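Local structure of protein (sliding clamp) (Enterobacteria phage RB69, 1B77) at residues L198-A207 / I218-H226; E47-Y55 / I73-I81. The protein probably encircles DNA as a ring of three subunits and tethers the phage DNA polymerase to its template for processive replication. All coordinates share one frame; numbering follows the deposited sequence.

Interaction 1. Residues L198-A207 / I218-H226; sequences LWGAGDKVAA and IAMEADSTH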
loop_
_atom_site.group_PDB
_atom_site.type_symbol
_atom_site.label_atom_id
_atom_site.label_comp_id
_atom_site.label_asym_id
_atom_site.label_seq_id
_atom_site.Cartn_x
_atom_site.Cartn_y
_atom_site.Cartn_z
ATOM N N LEU A 198 21.343 26.778 16.919
ATOM C CA LEU A 198 21.658 25.954 18.078
ATOM C C LEU A 198 21.975 26.796 19.313
ATOM O O LEU A 198 22.696 27.794 19.235
ATOM C CB LEU A 198 22.834 25.047 17.731
ATOM C CG LEU A 198 22.617 24.264 16.433
ATOM C CD1 LEU A 198 23.918 23.636 15.978
ATOM C CD2 LEU A 198 21.548 23.210 16.650
ATOM N N TRP A 199 21.437 26.384 20.457
ATOM C CA TRP A 199 21.641 27.120 21.695
ATOM C C TRP A 199 21.988 26.262 22.891
ATOM O O TRP A 199 21.358 25.235 23.144
ATOM C CB TRP A 199 20.392 27.916 22.040
ATOM C CG TRP A 199 20.436 28.517 23.408
ATOM C CD1 TRP A 199 21.194 29.576 23.812
ATOM C CD2 TRP A 199 19.668 28.113 24.547
ATOM N NE1 TRP A 199 20.939 29.863 25.129
ATOM C CE2 TRP A 199 20.001 28.985 25.604
ATOM C CE3 TRP A 199 18.718 27.108 24.774
ATOM C CZ2 TRP A 199 19.428 28.879 26.873
ATOM C CZ3 TRP A 199 18.144 27.003 26.042
ATOM C CH2 TRP A 199 18.501 27.886 27.069
ATOM N N GLY A 200 22.978 26.724 23.645
ATOM C CA GLY A 200 23.411 26.013 24.830
ATOM C C GLY A 200 23.772 26.989 25.932
ATOM O O GLY A 200 24.508 27.945 25.706
ATOM N N ALA A 201 23.235 26.754 27.122
ATOM C CA ALA A 201 23.504 27.595 28.286
ATOM C C ALA A 201 23.522 26.662 29.478
ATOM O O ALA A 201 22.486 26.394 30.086
ATOM C CB ALA A 201 22.414 28.647 28.456
ATOM N N GLY A 202 24.706 26.160 29.806
ATOM C CA GLY A 202 24.820 25.235 30.914
ATOM C C GLY A 202 24.165 23.917 30.542
ATOM O O GLY A 202 24.425 23.356 29.470
ATOM N N ASP A 203 23.296 23.435 31.424
ATOM C CA ASP A 203 22.588 22.177 31.232
ATOM C C ASP A 203 21.397 22.327 30.280
ATOM O O ASP A 203 20.662 21.369 30.036
ATOM C CB ASP A 203 22.086 21.686 32.585
ATOM C CG ASP A 203 21.027 22.607 33.168
ATOM O OD1 ASP A 203 21.151 23.840 32.985
ATOM O OD2 ASP A 203 20.080 22.104 33.812
ATOM N N LYS A 204 21.198 23.526 29.746
ATOM C CA LYS A 204 20.081 23.753 28.839
ATOM C C LYS A 204 20.526 23.834 27.391
ATOM O O LYS A 204 21.368 24.654 27.030
ATOM C CB LYS A 204 19.335 25.024 29.239
ATOM C CG LYS A 204 18.813 24.950 30.653
ATOM C CD LYS A 204 17.844 26.061 30.948
ATOM C CE LYS A 204 17.157 25.825 32.279
ATOM N NZ LYS A 204 16.126 26.866 32.531
ATOM N N VAL A 205 19.953 22.964 26.568
ATOM C CA VAL A 205 20.273 22.919 25.151
ATOM C C VAL A 205 19.003 22.766 24.331
ATOM O O VAL A 205 18.092 22.038 24.709
ATOM C CB VAL A 205 21.223 21.748 24.831
ATOM C CG1 VAL A 205 22.601 22.045 25.388
ATOM C CG2 VAL A 205 20.688 20.462 25.433
ATOM N N ALA A 206 18.946 23.471 23.210
ATOM C CA ALA A 206 17.790 23.405 22.329
ATOM C C ALA A 206 18.203 23.805 20.929
ATOM O O ALA A 206 19.258 24.409 20.728
ATOM C CB ALA A 206 16.678 24.322 22.837
ATOM N N ALA A 207 17.365 23.461 19.960
ATOM C CA ALA A 207 17.632 23.772 18.567
ATOM C C ALA A 207 16.381 24.329 17.914
ATOM O O ALA A 207 15.260 23.973 18.283
ATOM C CB ALA A 207 18.080 22.513 17.828
ATOM N N ILE A 218 13.287 22.109 19.018
ATOM C CA ILE A 218 13.468 20.770 19.535
ATOM C C ILE A 218 14.462 20.738 20.683
ATOM O O ILE A 218 15.569 21.270 20.581
ATOM C CB ILE A 218 13.954 19.823 18.420
ATOM C CG1 ILE A 218 12.928 19.810 17.279
ATOM C CG2 ILE A 218 14.156 18.430 18.973
ATOM C CD1 ILE A 218 13.442 19.223 15.987
ATOM N N ALA A 219 14.050 20.110 21.778
ATOM C CA ALA A 219 14.902 19.978 22.952
ATOM C C ALA A 219 16.028 19.015 22.613
ATOM O O ALA A 219 15.831 18.067 21.856
ATOM C CB ALA A 219 14.090 19.445 24.129
ATOM N N MET A 220 17.211 19.263 23.156
ATOM C CA MET A 220 18.343 18.388 22.894
ATOM C C MET A 220 18.639 17.494 24.094
ATOM O O MET A 220 18.199 17.768 25.209
ATOM C CB MET A 220 19.571 19.213 22.504
ATOM C CG MET A 220 19.382 19.968 21.191
ATOM S SD MET A 220 20.825 20.943 20.723
ATOM C CE MET A 220 20.615 21.009 18.999
ATOM N N GLU A 221 19.383 16.423 23.850
ATOM C CA GLU A 221 19.713 15.447 24.883
ATOM C C GLU A 221 20.683 15.890 25.970
ATOM O O GLU A 221 21.463 16.825 25.788
ATOM C CB GLU A 221 20.231 14.169 24.228
ATOM C CG GLU A 221 19.257 13.604 23.213
ATOM C CD GLU A 221 17.868 13.469 23.784
ATOM O OE1 GLU A 221 17.721 12.774 24.810
ATOM O OE2 GLU A 221 16.924 14.064 23.215
ATOM N N ALA A 222 20.623 15.191 27.103
ATOM C CA ALA A 222 21.474 15.479 28.250
ATOM C C ALA A 222 22.945 15.199 27.959
ATOM O O ALA A 222 23.826 15.809 28.561
ATOM C CB ALA A 222 21.011 14.667 29.459
ATOM N N ASP A 223 23.213 14.285 27.034
ATOM C CA ASP A 223 24.593 13.966 26.696
ATOM C C ASP A 223 25.210 14.983 25.743
ATOM O O ASP A 223 26.312 14.785 25.226
ATOM C CB ASP A 223 24.691 12.552 26.117
ATOM C CG ASP A 223 23.597 12.249 25.114
ATOM O OD1 ASP A 223 22.402 12.449 25.445
ATOM O OD2 ASP A 223 23.932 11.798 24.001
ATOM N N SER A 224 24.496 16.081 25.510
ATOM C CA SER A 224 25.010 17.139 24.653
ATOM C C SER A 224 26.106 17.837 25.454
ATOM O O SER A 224 26.094 17.810 26.686
ATOM C CB SER A 224 23.909 18.158 24.327
ATOM O OG SER A 224 22.817 17.569 23.646
ATOM N N THR A 225 27.052 18.454 24.756
ATOM C CA THR A 225 28.137 19.184 25.403
ATOM C C THR A 225 28.505 20.380 24.535
ATOM O O THR A 225 28.475 20.290 23.310
ATOM C CB THR A 225 29.401 18.306 25.586
ATOM O OG1 THR A 225 29.798 17.768 24.319
ATOM C CG2 THR A 225 29.131 17.167 26.562
ATOM N N HIS A 226 28.838 21.501 25.172
ATOM C CA HIS A 226 29.225 22.708 24.447
ATOM C C HIS A 226 30.168 23.580 25.275
ATOM O O HIS A 226 30.277 23.413 26.490
ATOM C CB HIS A 226 27.993 23.528 24.074
ATOM C CG HIS A 226 27.269 24.093 25.251
ATOM N ND1 HIS A 226 26.425 23.338 26.041
ATOM C CD2 HIS A 226 27.277 25.332 25.790
ATOM C CE1 HIS A 226 25.942 24.094 27.012
ATOM N NE2 HIS A 226 26.442 25.306 26.884
#
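Two strands of the six-stranded antiparallel sheet of the clamp, 204-210 and 215-219, pair where Ala-207 faces Ile-218. Strand 194-201 runs into 204-210 through a type II' turn from Ala-201 to Lys-204. Ala-207 and Ile-218 form a hydrogen-bonded pair: Ala-207 N lies 2.9 Å from Ile-218 O, and Ile-218 N lies 2.8 Å from Ala-207 O. Ala-206 and Ala-219 form the next, non-hydrogen-bonded pair. Met-220 N then reaches Val-205 O over 3.3 Å. Past this bond the chain leaves strand 204-210 for strand 178-183, where Glu-221 makes a backbone hydrogen bond with Val-181. The Met-220 side chain runs out extended beyond CG. Its CB packs tightly on Val-205 CG2 at 3.4 Å, and its sulfur lies by the carbonyl of Ala-206. It also touches Phe-180 and Ile-182. The backbone N of Ser-224 closes a type I turn on Glu-221 O. Ser-224 OG adds a second bond to Glu-221 O, 2.6 Å long, and also pairs with Val-181 N. The His-226 ring packs on the hairpin of strands 194-201 and 204-210, at its turn. Gly-200 CA sits over one face, 3.9 Å from the ring centroid, in a CH-pi contact. At the ring edge, His-226 CE1 lies 3.0 Å from Gly-202 O. Between the two segments backbone pairing stops at Met-220; the chain then pairs with strand 178-183, so 218-226 bridges two sheets.

Interaction 2. Residues E47-Y55 / I73-I81; sequences EIDFDVALY and ISMHTDGNI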
loop_
_atom_site.group_PDB
_atom_site.type_symbol
_atom_site.label_atom_id
_atom_site.label_comp_id
_atom_site.label_asym_id
_atom_site.label_seq_id
_atom_site.Cartn_x
_atom_site.Cartn_y
_atom_site.Cartn_z
ATOM N N GLU A 47 -7.798 33.069 8.551
ATOM C CA GLU A 47 -8.090 33.678 9.836
ATOM C C GLU A 47 -8.956 32.763 10.691
ATOM O O GLU A 47 -10.075 32.439 10.305
ATOM C CB GLU A 47 -8.813 35.010 9.644
ATOM C CG GLU A 47 -9.123 35.703 10.962
ATOM C CD GLU A 47 -7.887 36.256 11.634
ATOM O OE1 GLU A 47 -6.773 35.751 11.351
ATOM O OE2 GLU A 47 -8.005 37.187 12.470
ATOM N N ILE A 48 -8.441 32.338 11.840
ATOM C CA ILE A 48 -9.217 31.486 12.735
ATOM C C ILE A 48 -10.163 32.420 13.495
ATOM O O ILE A 48 -9.707 33.338 14.182
ATOM C CB ILE A 48 -8.305 30.758 13.728
ATOM C CG1 ILE A 48 -7.349 29.840 12.962
ATOM C CG2 ILE A 48 -9.139 29.993 14.732
ATOM C CD1 ILE A 48 -6.335 29.131 13.834
ATOM N N ASP A 49 -11.470 32.187 13.373
ATOM C CA ASP A 49 -12.454 33.058 14.014
ATOM C C ASP A 49 -13.200 32.532 15.231
ATOM O O ASP A 49 -14.218 33.090 15.629
ATOM C CB ASP A 49 -13.453 33.578 12.974
ATOM C CG ASP A 49 -14.180 32.463 12.242
ATOM O OD1 ASP A 49 -14.161 31.308 12.723
ATOM O OD2 ASP A 49 -14.786 32.756 11.185
ATOM N N PHE A 50 -12.713 31.449 15.816
ATOM C CA PHE A 50 -13.305 30.924 17.039
ATOM C C PHE A 50 -12.298 29.981 17.670
ATOM O O PHE A 50 -11.487 29.375 16.970
ATOM C CB PHE A 50 -14.660 30.232 16.789
ATOM C CG PHE A 50 -14.581 28.960 15.995
ATOM C CD1 PHE A 50 -14.397 28.990 14.617
ATOM C CD2 PHE A 50 -14.739 27.727 16.625
ATOM C CE1 PHE A 50 -14.372 27.814 13.878
ATOM C CE2 PHE A 50 -14.717 26.543 15.892
ATOM C CZ PHE A 50 -14.534 26.587 14.512
ATOM N N ASP A 51 -12.313 29.893 18.992
ATOM C CA ASP A 51 -11.382 29.021 19.686
ATOM C C ASP A 51 -12.008 27.649 19.894
ATOM O O ASP A 51 -13.174 27.531 20.284
ATOM C CB ASP A 51 -10.984 29.636 21.026
ATOM C CG ASP A 51 -10.547 31.078 20.882
ATOM O OD1 ASP A 51 -9.344 31.310 20.624
ATOM O OD2 ASP A 51 -11.415 31.980 21.000
ATOM N N VAL A 52 -11.236 26.607 19.610
ATOM C CA VAL A 52 -11.747 25.255 19.758
ATOM C C VAL A 52 -10.610 24.249 19.806
ATOM O O VAL A 52 -9.612 24.378 19.096
ATOM C CB VAL A 52 -12.713 24.901 18.590
ATOM C CG1 VAL A 52 -11.942 24.857 17.277
ATOM C CG2 VAL A 52 -13.436 23.572 18.874
ATOM N N ALA A 53 -10.768 23.250 20.664
ATOM C CA ALA A 53 -9.771 22.216 20.813
ATOM C C ALA A 53 -10.184 20.992 20.010
ATOM O O ALA A 53 -11.348 20.596 20.016
ATOM C CB ALA A 53 -9.615 21.849 22.286
ATOM N N LEU A 54 -9.223 20.398 19.320
ATOM C CA LEU A 54 -9.466 19.202 18.525
ATOM C C LEU A 54 -8.665 18.040 19.116
ATOM O O LEU A 54 -7.450 18.142 19.289
ATOM C CB LEU A 54 -9.055 19.451 17.077
ATOM C CG LEU A 54 -9.982 20.387 16.303
ATOM C CD1 LEU A 54 -9.285 20.875 15.032
ATOM C CD2 LEU A 54 -11.274 19.661 15.978
ATOM N N TYR A 55 -9.357 16.950 19.434
ATOM C CA TYR A 55 -8.737 15.758 20.015
ATOM C C TYR A 55 -7.999 14.945 18.949
ATOM O O TYR A 55 -6.917 14.419 19.203
ATOM C CB TYR A 55 -9.813 14.874 20.648
ATOM C CG TYR A 55 -9.281 13.703 21.448
ATOM C CD1 TYR A 55 -8.652 13.901 22.673
ATOM C CD2 TYR A 55 -9.399 12.397 20.971
ATOM C CE1 TYR A 55 -8.152 12.824 23.413
ATOM C CE2 TYR A 55 -8.903 11.310 21.700
ATOM C CZ TYR A 55 -8.283 11.531 22.919
ATOM O OH TYR A 55 -7.821 10.465 23.655
ATOM N N ILE A 73 -16.432 26.742 8.077
ATOM C CA ILE A 73 -16.458 26.026 9.344
ATOM C C ILE A 73 -16.609 26.993 10.510
ATOM O O ILE A 73 -15.942 28.024 10.566
ATOM C CB ILE A 73 -15.194 25.160 9.532
ATOM C CG1 ILE A 73 -15.114 24.682 10.980
ATOM C CG2 ILE A 73 -13.966 25.927 9.118
ATOM C CD1 ILE A 73 -13.908 23.833 11.288
ATOM N N SER A 74 -17.498 26.647 11.436
ATOM C CA SER A 74 -17.776 27.483 12.596
ATOM C C SER A 74 -18.239 26.626 13.762
ATOM O O SER A 74 -18.354 25.404 13.641
ATOM C CB SER A 74 -18.877 28.482 12.256
ATOM O OG SER A 74 -20.078 27.793 11.947
ATOM N N MET A 75 -18.514 27.267 14.891
ATOM C CA MET A 75 -18.972 26.536 16.057
ATOM C C MET A 75 -20.492 26.406 16.029
ATOM O O MET A 75 -21.215 27.379 15.849
ATOM C CB MET A 75 -18.520 27.229 17.340
ATOM C CG MET A 75 -18.723 26.362 18.578
ATOM S SD MET A 75 -18.229 27.152 20.121
ATOM C CE MET A 75 -16.418 26.914 20.033
ATOM N N HIS A 76 -20.965 25.182 16.202
ATOM C CA HIS A 76 -22.388 24.897 16.177
ATOM C C HIS A 76 -23.077 25.233 17.495
ATOM O O HIS A 76 -22.432 25.469 18.514
ATOM C CB HIS A 76 -22.608 23.417 15.863
ATOM C CG HIS A 76 -24.024 23.076 15.539
ATOM N ND1 HIS A 76 -24.629 21.910 15.952
ATOM C CD2 HIS A 76 -24.957 23.743 14.810
ATOM C CE1 HIS A 76 -25.867 21.870 15.501
ATOM N NE2 HIS A 76 -26.091 22.970 14.803
ATOM N N THR A 77 -24.403 25.222 17.455
ATOM C CA THR A 77 -25.242 25.510 18.609
ATOM C C THR A 77 -24.924 24.665 19.837
ATOM O O THR A 77 -25.104 25.121 20.965
ATOM C CB THR A 77 -26.717 25.297 18.258
ATOM O OG1 THR A 77 -27.091 26.208 17.220
ATOM C CG2 THR A 77 -27.590 25.535 19.470
ATOM N N ASP A 78 -24.459 23.437 19.628
ATOM C CA ASP A 78 -24.147 22.562 20.755
ATOM C C ASP A 78 -22.711 22.665 21.279
ATOM O O ASP A 78 -22.313 21.901 22.159
ATOM C CB ASP A 78 -24.461 21.107 20.393
ATOM C CG ASP A 78 -23.715 20.631 19.153
ATOM O OD1 ASP A 78 -22.972 21.433 18.546
ATOM O OD2 ASP A 78 -23.877 19.445 18.787
ATOM N N GLY A 79 -21.940 23.616 20.758
ATOM C CA GLY A 79 -20.562 23.770 21.199
ATOM C C GLY A 79 -19.572 22.985 20.349
ATOM O O GLY A 79 -18.361 23.088 20.542
ATOM N N ASN A 80 -20.089 22.193 19.412
ATOM C CA ASN A 80 -19.254 21.395 18.517
ATOM C C ASN A 80 -18.976 22.159 17.238
ATOM O O ASN A 80 -19.457 23.274 17.061
ATOM C CB ASN A 80 -19.942 20.074 18.187
ATOM C CG ASN A 80 -19.913 19.100 19.343
ATOM O OD1 ASN A 80 -20.705 18.161 19.389
ATOM N ND2 ASN A 80 -18.985 19.304 20.275
ATOM N N ILE A 81 -18.212 21.551 16.341
ATOM C CA ILE A 81 -17.857 22.197 15.089
ATOM C C ILE A 81 -18.778 21.840 13.942
ATOM O O ILE A 81 -19.144 20.674 13.769
ATOM C CB ILE A 81 -16.444 21.808 14.647
ATOM C CG1 ILE A 81 -15.442 22.143 15.743
ATOM C CG2 ILE A 81 -16.105 22.504 13.344
ATOM C CD1 ILE A 81 -14.112 21.469 15.539
#
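The Phe-50 ring lies against the backbone of strand 72-75. Its CG stands between the backbone N and the carbonyl carbon (chi1 68°), which turns the ring toward that strand. Met-75 N sits over the centre of one face of the Phe-50 ring, 3.9 Å above the plane, and Ser-74 C lies over the same face nearer the rim. Phe-50 CZ meets Ile-73 CG1 at 4.1 Å. Met-75 CB lies 3.9 Å from Phe-50 CD2. The Met-75 chain is extended to SD and then bends (chi3 -79°), which brings Met-75 CE to 3.3 Å from Asp-51 O. This packing joins the loop after strand 47-48 to the beta hairpin of strands 72-75 and 81-84 in the N-terminal half of the clamp. No hydrogen bond crosses it. Residues His-76 to Gly-79 form a type I turn between the two strands, and Asp-78 OD1 accepts from Asn-80 N in an Asx turn. After this turn Ile-81 points back toward strand 52-54. The Ile-81 and Leu-54 side chains cross at about a right angle, and Ile-81 CD1 presses on Leu-54 CD2 at 3.4 Å, tighter than usual. Ile-81 CG1 meets Val-52 CG2 at 4.0 Å. Leu-54 and Ile-73 also touch Phe-60 of helix 57-64. Asp-49 and Asp-51 bond outside the contact, to Met-1 N and Gln-25.

In the fold
The two contacts lie on opposite sides of the chain's centre. Interaction 2 is about 24 Å from it and interaction 1 about 17 Å, measured from the centre of each contact. Their own centres are about 38 Å apart and their nearest atoms about 21 Å apart, so they are not in contact. Interaction 2 belongs to the N-terminal half of the subunit, interaction 1 to the C-terminal half. Along the chain, both segments of interaction 2 come before either segment of interaction 1. They also differ in kind: 198-207 and 218-226 are joined partly by backbone pairing, 47-55 and 73-81 by apolar packing. No other subunit of the trimer touches either contact.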